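Local coordinates for protein alpha-galactosidase 1 (Saccharomyces cerevisiae, PDB 3LRK) that catalyses the hydrolysis of terminal, non-reducing alpha-D-galactose residues from alpha-D-galactosides such as galactose oligosaccharides, galactomannans and galactolipids, at residues A[354-368]-A[455-469]. The protein carries 1 engineered substitution. Sequence-based numbering, arbitrary orientation.
Sequences DQVVALLNGGSVSRP and TTVPAHGIAFYRLRP
With chi1 at -178°, Asn361 swings its amide away from its own backbone N and toward the end of strand 455-457, where ND2 donates to Val457 O at 2.8 Å; at the far end of the ladder, Arg466, extended from CG to NE, reaches across to Asp354, which lies opposite Arg468. Asparagine suits its place because one flat amide both gives and takes: ND2 also binds Val365 O at 3.0 Å, while OD1 accepts from Gly363 N in an Asx turn. Val457 O is gripped from opposite faces of its plane, by Asn361 ND2 and by Arg367 N.

Strands 355-361 and 461-469 are antiparallel neighbours in the larger sheet of the C-terminal beta-sandwich domain; segment 354-368 leaves this sheet for, and segment 455-469 enters it from, a two-stranded sheet where Arg367 pairs with Val457. On the sheet face that meets helix 273-285, small Ala358 leaves room for Phe464, whose ring edge meets Ala358 CB at 3.8 Å, and for Ile462 CD1. The other face carries Val357 against Leu467 and Leu359 CD1 at the edge of Tyr465, whose OH hydrogen-bonds Thr455 OG1 at 2.7 Å.

Asp354 suits a salt-bridge network, since one carboxylate serves two arginines: OD2 takes Arg466 NE at 2.9 Å on its anti lone pair, the carboxylate and guanidinium planes standing 90° apart, and Arg468 NE adds a weaker, bent bond. Arg466 NH2 also bonds Asn352 OD1, and a water links Asp354 OD1 to Arg468 NH2.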
ATOM      1  N   ASP A 354     -22.125  18.303  28.498  1.00 28.91           N
ATOM      2  CA  ASP A 354     -22.720  18.843  27.283  1.00 28.82           C
ATOM      3  C   ASP A 354     -22.207  18.082  26.044  1.00 28.75           C
ATOM      4  O   ASP A 354     -21.331  17.231  26.157  1.00 28.64           O
ATOM      5  CB  ASP A 354     -22.426  20.350  27.153  1.00 28.37           C
ATOM      6  CG  ASP A 354     -23.028  21.185  28.290  1.00 28.70           C
ATOM      7  OD1 ASP A 354     -23.868  20.671  29.071  1.00 27.67           O
ATOM      8  OD2 ASP A 354     -22.660  22.373  28.399  1.00 27.33           O
ATOM      9  N   GLN A 355     -22.783  18.374  24.881  1.00 28.75           N
ATOM     10  CA  GLN A 355     -22.376  17.775  23.604  1.00 28.83           C
ATOM     11  C   GLN A 355     -22.151  18.884  22.585  1.00 28.86           C
ATOM     12  O   GLN A 355     -22.934  19.831  22.537  1.00 29.06           O
ATOM     13  CB  GLN A 355     -23.473  16.817  23.102  1.00 28.73           C
ATOM     14  CG  GLN A 355     -23.030  15.810  22.003  1.00 28.11           C
ATOM     15  CD  GLN A 355     -22.189  14.641  22.537  1.00 26.08           C
ATOM     16  OE1 GLN A 355     -21.657  13.840  21.759  1.00 26.72           O
ATOM     17  NE2 GLN A 355     -22.075  14.536  23.856  1.00 23.64           N
ATOM     18  N   VAL A 356     -21.088  18.782  21.782  1.00 29.16           N
ATOM     19  CA  VAL A 356     -20.888  19.702  20.650  1.00 29.23           C
ATOM     20  C   VAL A 356     -21.371  19.016  19.397  1.00 29.10           C
ATOM     21  O   VAL A 356     -21.020  17.860  19.142  1.00 29.01           O
ATOM     22  CB  VAL A 356     -19.404  20.066  20.342  1.00 29.73           C
ATOM     23  CG1 VAL A 356     -19.297  21.502  19.791  1.00 28.60           C
ATOM     24  CG2 VAL A 356     -18.515  19.878  21.508  1.00 30.83           C
ATOM     25  N   VAL A 357     -22.152  19.742  18.605  1.00 28.83           N
ATOM     26  CA  VAL A 357     -22.691  19.220  17.357  1.00 28.35           C
ATOM     27  C   VAL A 357     -22.320  20.168  16.225  1.00 27.82           C
ATOM     28  O   VAL A 357     -22.413  21.391  16.375  1.00 27.76           O
ATOM     29  CB  VAL A 357     -24.230  19.015  17.448  1.00 28.42           C
ATOM     30  CG1 VAL A 357     -24.775  18.382  16.174  1.00 28.75           C
ATOM     31  CG2 VAL A 357     -24.573  18.142  18.641  1.00 28.39           C
ATOM     32  N   ALA A 358     -21.867  19.606  15.109  1.00 26.86           N
ATOM     33  CA  ALA A 358     -21.572  20.401  13.917  1.00 26.45           C
ATOM     34  C   ALA A 358     -22.371  19.874  12.739  1.00 26.50           C
ATOM     35  O   ALA A 358     -22.317  18.684  12.425  1.00 26.55           O
ATOM     36  CB  ALA A 358     -20.069  20.387  13.595  1.00 26.35           C
ATOM     37  N   LEU A 359     -23.141  20.753  12.113  1.00 26.25           N
ATOM     38  CA  LEU A 359     -23.745  20.438  10.826  1.00 26.37           C
ATOM     39  C   LEU A 359     -22.993  21.209   9.745  1.00 26.40           C
ATOM     40  O   LEU A 359     -23.051  22.439   9.672  1.00 26.39           O
ATOM     41  CB  LEU A 359     -25.248  20.734  10.825  1.00 26.21           C
ATOM     42  CG  LEU A 359     -26.079  19.755  11.669  1.00 26.56           C
ATOM     43  CD1 LEU A 359     -27.508  20.265  11.881  1.00 26.46           C
ATOM     44  CD2 LEU A 359     -26.096  18.370  11.025  1.00 25.64           C
ATOM     45  N   LEU A 360     -22.254  20.470   8.927  1.00 26.31           N
ATOM     46  CA  LEU A 360     -21.297  21.074   8.018  1.00 26.11           C
ATOM     47  C   LEU A 360     -21.765  20.940   6.573  1.00 26.25           C
ATOM     48  O   LEU A 360     -21.953  19.832   6.064  1.00 26.26           O
ATOM     49  CB  LEU A 360     -19.903  20.455   8.229  1.00 26.17           C
ATOM     50  CG  LEU A 360     -18.701  20.910   7.394  1.00 26.53           C
ATOM     51  CD1 LEU A 360     -18.354  22.383   7.659  1.00 27.18           C
ATOM     52  CD2 LEU A 360     -17.510  20.011   7.711  1.00 27.59           C
ATOM     53  N   ASN A 361     -21.969  22.084   5.929  1.00 26.33           N
ATOM     54  CA  ASN A 361     -22.438  22.131   4.552  1.00 26.51           C
ATOM     55  C   ASN A 361     -21.299  22.465   3.592  1.00 26.69           C
ATOM     56  O   ASN A 361     -21.040  23.632   3.294  1.00 26.94           O
ATOM     57  CB  ASN A 361     -23.591  23.142   4.408  1.00 26.42           C
ATOM     58  CG  ASN A 361     -24.151  23.207   2.995  1.00 26.62           C
ATOM     59  OD1 ASN A 361     -23.893  22.334   2.162  1.00 27.68           O
ATOM     60  ND2 ASN A 361     -24.915  24.254   2.713  1.00 28.25           N
ATOM     61  N   GLY A 362     -20.630  21.434   3.098  1.00 26.80           N
ATOM     62  CA  GLY A 362     -19.558  21.621   2.122  1.00 27.34           C
ATOM     63  C   GLY A 362     -20.049  21.737   0.689  1.00 27.42           C
ATOM     64  O   GLY A 362     -19.241  21.793  -0.236  1.00 27.44           O
ATOM     65  N   GLY A 363     -21.370  21.766   0.505  1.00 27.98           N
ATOM     66  CA  GLY A 363     -21.979  21.937  -0.817  1.00 28.15           C
ATOM     67  C   GLY A 363     -21.971  23.388  -1.280  1.00 28.89           C
ATOM     68  O   GLY A 363     -21.693  24.295  -0.497  1.00 28.97           O
ATOM     69  N   SER A 364     -22.279  23.600  -2.558  1.00 29.74           N
ATOM     70  CA  SER A 364     -22.146  24.920  -3.198  1.00 30.29           C
ATOM     71  C   SER A 364     -23.335  25.871  -2.963  1.00 30.69           C
ATOM     72  O   SER A 364     -23.260  27.069  -3.261  1.00 30.42           O
ATOM     73  CB  SER A 364     -21.916  24.742  -4.700  1.00 30.26           C
ATOM     74  OG  SER A 364     -23.041  24.111  -5.301  1.00 30.49           O
ATOM     75  N   VAL A 365     -24.426  25.336  -2.428  1.00 31.52           N
ATOM     76  CA  VAL A 365     -25.630  26.129  -2.193  1.00 32.48           C
ATOM     77  C   VAL A 365     -26.065  25.982  -0.743  1.00 32.72           C
ATOM     78  O   VAL A 365     -25.748  24.987  -0.085  1.00 32.65           O
ATOM     79  CB  VAL A 365     -26.805  25.712  -3.140  1.00 32.41           C
ATOM     80  CG1 VAL A 365     -27.928  26.726  -3.076  1.00 34.25           C
ATOM     81  CG2 VAL A 365     -26.336  25.585  -4.573  1.00 32.58           C
ATOM     82  N   SER A 366     -26.783  26.990  -0.256  1.00 33.28           N
ATOM     83  CA  SER A 366     -27.437  26.941   1.043  1.00 33.76           C
ATOM     84  C   SER A 366     -28.401  25.766   1.036  1.00 33.92           C
ATOM     85  O   SER A 366     -29.110  25.553   0.054  1.00 34.16           O
ATOM     86  CB  SER A 366     -28.196  28.247   1.287  1.00 33.77           C
ATOM     87  OG  SER A 366     -28.776  28.268   2.578  1.00 34.79           O
ATOM     88  N   ARG A 367     -28.417  24.988   2.112  1.00 34.19           N
ATOM     89  CA  ARG A 367     -29.318  23.843   2.189  1.00 34.70           C
ATOM     90  C   ARG A 367     -29.864  23.647   3.602  1.00 34.75           C
ATOM     91  O   ARG A 367     -29.219  24.036   4.579  1.00 34.66           O
ATOM     92  CB  ARG A 367     -28.634  22.566   1.683  1.00 34.99           C
ATOM     93  CG  ARG A 367     -27.842  21.803   2.740  1.00 35.46           C
ATOM     94  CD  ARG A 367     -26.974  20.714   2.148  1.00 36.35           C
ATOM     95  NE  ARG A 367     -27.719  19.623   1.522  1.00 35.84           N
ATOM     96  CZ  ARG A 367     -27.766  19.401   0.207  1.00 38.30           C
ATOM     97  NH1 ARG A 367     -27.124  20.207  -0.639  1.00 37.72           N
ATOM     98  NH2 ARG A 367     -28.459  18.369  -0.270  1.00 39.03           N
ATOM     99  N   PRO A 368     -31.068  23.061   3.712  1.00 35.12           N
ATOM    100  CA  PRO A 368     -31.535  22.646   5.030  1.00 35.20           C
ATOM    101  C   PRO A 368     -30.753  21.413   5.496  1.00 35.16           C
ATOM    102  O   PRO A 368     -30.450  20.529   4.695  1.00 34.97           O
ATOM    103  CB  PRO A 368     -33.005  22.299   4.786  1.00 35.28           C
ATOM    104  CG  PRO A 368     -33.048  21.877   3.352  1.00 35.80           C
ATOM    105  CD  PRO A 368     -32.053  22.760   2.655  1.00 35.11           C
ATOM    106  N   THR A 455     -32.209  23.069  10.499  1.00 39.55           N
ATOM    107  CA  THR A 455     -31.607  24.389  10.289  1.00 38.57           C
ATOM    108  C   THR A 455     -31.265  24.557   8.825  1.00 37.59           C
ATOM    109  O   THR A 455     -31.163  23.580   8.093  1.00 37.78           O
ATOM    110  CB  THR A 455     -30.281  24.586  11.066  1.00 38.96           C
ATOM    111  OG1 THR A 455     -30.234  23.721  12.207  1.00 40.81           O
ATOM    112  CG2 THR A 455     -30.117  26.049  11.494  1.00 37.61           C
ATOM    113  N   THR A 456     -31.070  25.802   8.414  1.00 36.45           N
ATOM    114  CA  THR A 456     -30.554  26.120   7.095  1.00 35.39           C
ATOM    115  C   THR A 456     -29.089  26.509   7.260  1.00 34.24           C
ATOM    116  O   THR A 456     -28.759  27.352   8.099  1.00 34.34           O
ATOM    117  CB  THR A 456     -31.353  27.272   6.447  1.00 35.53           C
ATOM    118  OG1 THR A 456     -32.709  26.854   6.252  1.00 36.20           O
ATOM    119  CG2 THR A 456     -30.749  27.679   5.097  1.00 35.78           C
ATOM    120  N   VAL A 457     -28.222  25.868   6.473  1.00 32.83           N
ATOM    121  CA  VAL A 457     -26.769  26.070   6.566  1.00 31.35           C
ATOM    122  C   VAL A 457     -26.243  26.643   5.249  1.00 30.59           C
ATOM    123  O   VAL A 457     -26.464  26.057   4.186  1.00 29.96           O
ATOM    124  CB  VAL A 457     -26.013  24.756   6.938  1.00 31.10           C
ATOM    125  CG1 VAL A 457     -24.543  25.039   7.211  1.00 30.75           C
ATOM    126  CG2 VAL A 457     -26.636  24.092   8.165  1.00 30.19           C
ATOM    127  N   PRO A 458     -25.555  27.800   5.316  1.00 29.90           N
ATOM    128  CA  PRO A 458     -25.016  28.437   4.116  1.00 29.56           C
ATOM    129  C   PRO A 458     -24.003  27.554   3.383  1.00 29.08           C
ATOM    130  O   PRO A 458     -23.390  26.664   3.990  1.00 28.85           O
ATOM    131  CB  PRO A 458     -24.326  29.699   4.652  1.00 29.55           C
ATOM    132  CG  PRO A 458     -24.870  29.914   6.013  1.00 30.11           C
ATOM    133  CD  PRO A 458     -25.257  28.570   6.536  1.00 29.83           C
ATOM    134  N   ALA A 459     -23.841  27.803   2.085  1.00 28.41           N
ATOM    135  CA  ALA A 459     -22.815  27.138   1.280  1.00 27.62           C
ATOM    136  C   ALA A 459     -21.436  27.271   1.925  1.00 27.20           C
ATOM    137  O   ALA A 459     -21.049  28.371   2.347  1.00 26.95           O
ATOM    138  CB  ALA A 459     -22.793  27.721  -0.116  1.00 27.62           C
ATOM    139  N   HIS A 460     -20.705  26.155   2.001  1.00 26.73           N
ATOM    140  CA  HIS A 460     -19.376  26.117   2.641  1.00 26.25           C
ATOM    141  C   HIS A 460     -19.406  26.649   4.076  1.00 26.16           C
ATOM    142  O   HIS A 460     -18.434  27.234   4.555  1.00 26.54           O
ATOM    143  CB  HIS A 460     -18.338  26.894   1.807  1.00 25.98           C
ATOM    144  CG  HIS A 460     -17.955  26.226   0.523  1.00 26.01           C
ATOM    145  ND1 HIS A 460     -16.852  26.608  -0.210  1.00 24.56           N
ATOM    146  CD2 HIS A 460     -18.517  25.195  -0.154  1.00 26.09           C
ATOM    147  CE1 HIS A 460     -16.755  25.850  -1.286  1.00 24.88           C
ATOM    148  NE2 HIS A 460     -17.749  24.981  -1.275  1.00 25.65           N
ATOM    149  N   GLY A 461     -20.525  26.440   4.760  1.00 26.29           N
ATOM    150  CA  GLY A 461     -20.717  26.959   6.106  1.00 25.85           C
ATOM    151  C   GLY A 461     -21.096  25.904   7.122  1.00 26.12           C
ATOM    152  O   GLY A 461     -21.079  24.695   6.831  1.00 25.94           O
ATOM    153  N   ILE A 462     -21.484  26.364   8.307  1.00 25.66           N
ATOM    154  CA  ILE A 462     -21.646  25.483   9.453  1.00 25.76           C
ATOM    155  C   ILE A 462     -22.759  25.936  10.405  1.00 26.07           C
ATOM    156  O   ILE A 462     -22.964  27.133  10.617  1.00 26.05           O
ATOM    157  CB  ILE A 462     -20.267  25.301  10.216  1.00 25.25           C
ATOM    158  CG1 ILE A 462     -20.293  24.092  11.155  1.00 25.07           C
ATOM    159  CG2 ILE A 462     -19.807  26.600  10.918  1.00 25.33           C
ATOM    160  CD1 ILE A 462     -18.940  23.780  11.826  1.00 23.35           C
ATOM    161  N   ALA A 463     -23.490  24.964  10.940  1.00 26.66           N
ATOM    162  CA  ALA A 463     -24.260  25.166  12.161  1.00 27.27           C
ATOM    163  C   ALA A 463     -23.488  24.498  13.293  1.00 27.44           C
ATOM    164  O   ALA A 463     -23.289  23.277  13.304  1.00 27.05           O
ATOM    165  CB  ALA A 463     -25.667  24.579  12.032  1.00 27.32           C
ATOM    166  N   PHE A 464     -23.049  25.303  14.250  1.00 27.68           N
ATOM    167  CA  PHE A 464     -22.168  24.818  15.312  1.00 27.82           C
ATOM    168  C   PHE A 464     -22.851  25.004  16.673  1.00 28.44           C
ATOM    169  O   PHE A 464     -23.026  26.135  17.132  1.00 28.10           O
ATOM    170  CB  PHE A 464     -20.835  25.576  15.234  1.00 27.66           C
ATOM    171  CG  PHE A 464     -19.677  24.873  15.893  1.00 26.94           C
ATOM    172  CD1 PHE A 464     -19.416  23.522  15.650  1.00 25.69           C
ATOM    173  CD2 PHE A 464     -18.821  25.578  16.733  1.00 25.82           C
ATOM    174  CE1 PHE A 464     -18.337  22.889  16.255  1.00 25.79           C
ATOM    175  CE2 PHE A 464     -17.732  24.947  17.341  1.00 25.47           C
ATOM    176  CZ  PHE A 464     -17.494  23.604  17.094  1.00 25.32           C
ATOM    177  N   TYR A 465     -23.235  23.893  17.302  1.00 28.92           N
ATOM    178  CA  TYR A 465     -24.044  23.929  18.530  1.00 30.14           C
ATOM    179  C   TYR A 465     -23.414  23.297  19.759  1.00 30.28           C
ATOM    180  O   TYR A 465     -22.657  22.325  19.662  1.00 30.28           O
ATOM    181  CB  TYR A 465     -25.382  23.212  18.330  1.00 30.84           C
ATOM    182  CG  TYR A 465     -26.224  23.682  17.177  1.00 31.92           C
ATOM    183  CD1 TYR A 465     -26.630  22.784  16.196  1.00 34.80           C
ATOM    184  CD2 TYR A 465     -26.626  25.014  17.067  1.00 33.46           C
ATOM    185  CE1 TYR A 465     -27.420  23.188  15.130  1.00 35.43           C
ATOM    186  CE2 TYR A 465     -27.412  25.434  15.993  1.00 34.76           C
ATOM    187  CZ  TYR A 465     -27.807  24.509  15.035  1.00 35.01           C
ATOM    188  OH  TYR A 465     -28.581  24.894  13.971  1.00 35.40           O
ATOM    189  N   ARG A 466     -23.782  23.832  20.922  1.00 30.59           N
ATOM    190  CA  ARG A 466     -23.556  23.162  22.189  1.00 30.74           C
ATOM    191  C   ARG A 466     -24.914  22.741  22.758  1.00 31.39           C
ATOM    192  O   ARG A 466     -25.811  23.571  22.908  1.00 31.07           O
ATOM    193  CB  ARG A 466     -22.798  24.066  23.168  1.00 30.55           C
ATOM    194  CG  ARG A 466     -22.330  23.346  24.423  1.00 29.58           C
ATOM    195  CD  ARG A 466     -21.336  24.158  25.239  1.00 29.45           C
ATOM    196  NE  ARG A 466     -20.891  23.386  26.396  1.00 28.05           N
ATOM    197  CZ  ARG A 466     -19.642  23.338  26.851  1.00 28.89           C
ATOM    198  NH1 ARG A 466     -18.679  24.025  26.252  1.00 28.63           N
ATOM    199  NH2 ARG A 466     -19.349  22.580  27.903  1.00 29.90           N
ATOM    200  N   LEU A 467     -25.066  21.446  23.036  1.00 31.99           N
ATOM    201  CA  LEU A 467     -26.285  20.917  23.657  1.00 32.96           C
ATOM    202  C   LEU A 467     -26.103  20.753  25.157  1.00 33.68           C
ATOM    203  O   LEU A 467     -25.084  20.235  25.612  1.00 33.26           O
ATOM    204  CB  LEU A 467     -26.711  19.574  23.035  1.00 32.65           C
ATOM    205  CG  LEU A 467     -27.138  19.455  21.560  1.00 33.58           C
ATOM    206  CD1 LEU A 467     -28.160  18.339  21.386  1.00 33.09           C
ATOM    207  CD2 LEU A 467     -27.691  20.737  20.975  1.00 34.08           C
ATOM    208  N   ARG A 468     -27.100  21.196  25.923  1.00 34.89           N
ATOM    209  CA  ARG A 468     -27.052  21.139  27.386  1.00 36.02           C
ATOM    210  C   ARG A 468     -28.331  20.484  27.900  1.00 36.93           C
ATOM    211  O   ARG A 468     -29.398  20.681  27.314  1.00 36.73           O
ATOM    212  CB  ARG A 468     -26.905  22.542  27.992  1.00 36.10           C
ATOM    213  CG  ARG A 468     -25.796  23.398  27.387  1.00 36.51           C
ATOM    214  CD  ARG A 468     -25.436  24.562  28.293  1.00 37.38           C
ATOM    215  NE  ARG A 468     -24.778  24.102  29.516  1.00 38.32           N
ATOM    216  CZ  ARG A 468     -24.559  24.854  30.590  1.00 39.18           C
ATOM    217  NH1 ARG A 468     -24.938  26.129  30.610  1.00 39.47           N
ATOM    218  NH2 ARG A 468     -23.954  24.326  31.647  1.00 39.17           N
ATOM    219  N   PRO A 469     -28.234  19.691  28.985  1.00 38.15           N
ATOM    220  CA  PRO A 469     -29.461  19.090  29.510  1.00 39.28           C
ATOM    221  C   PRO A 469     -30.391  20.177  30.038  1.00 40.15           C
ATOM    222  O   PRO A 469     -29.948  21.044  30.791  1.00 40.46           O
ATOM    223  CB  PRO A 469     -28.959  18.202  30.660  1.00 39.42           C
ATOM    224  CG  PRO A 469     -27.486  18.023  30.406  1.00 38.91           C
ATOM    225  CD  PRO A 469     -27.051  19.303  29.777  1.00 38.08           C
TER
HETATM  226  O   HOH W   1     -24.483  21.796  31.416  1.00 39.74           O
HETATM  227  O   HOH W   2     -18.886  22.841  -2.691  1.00 32.50           O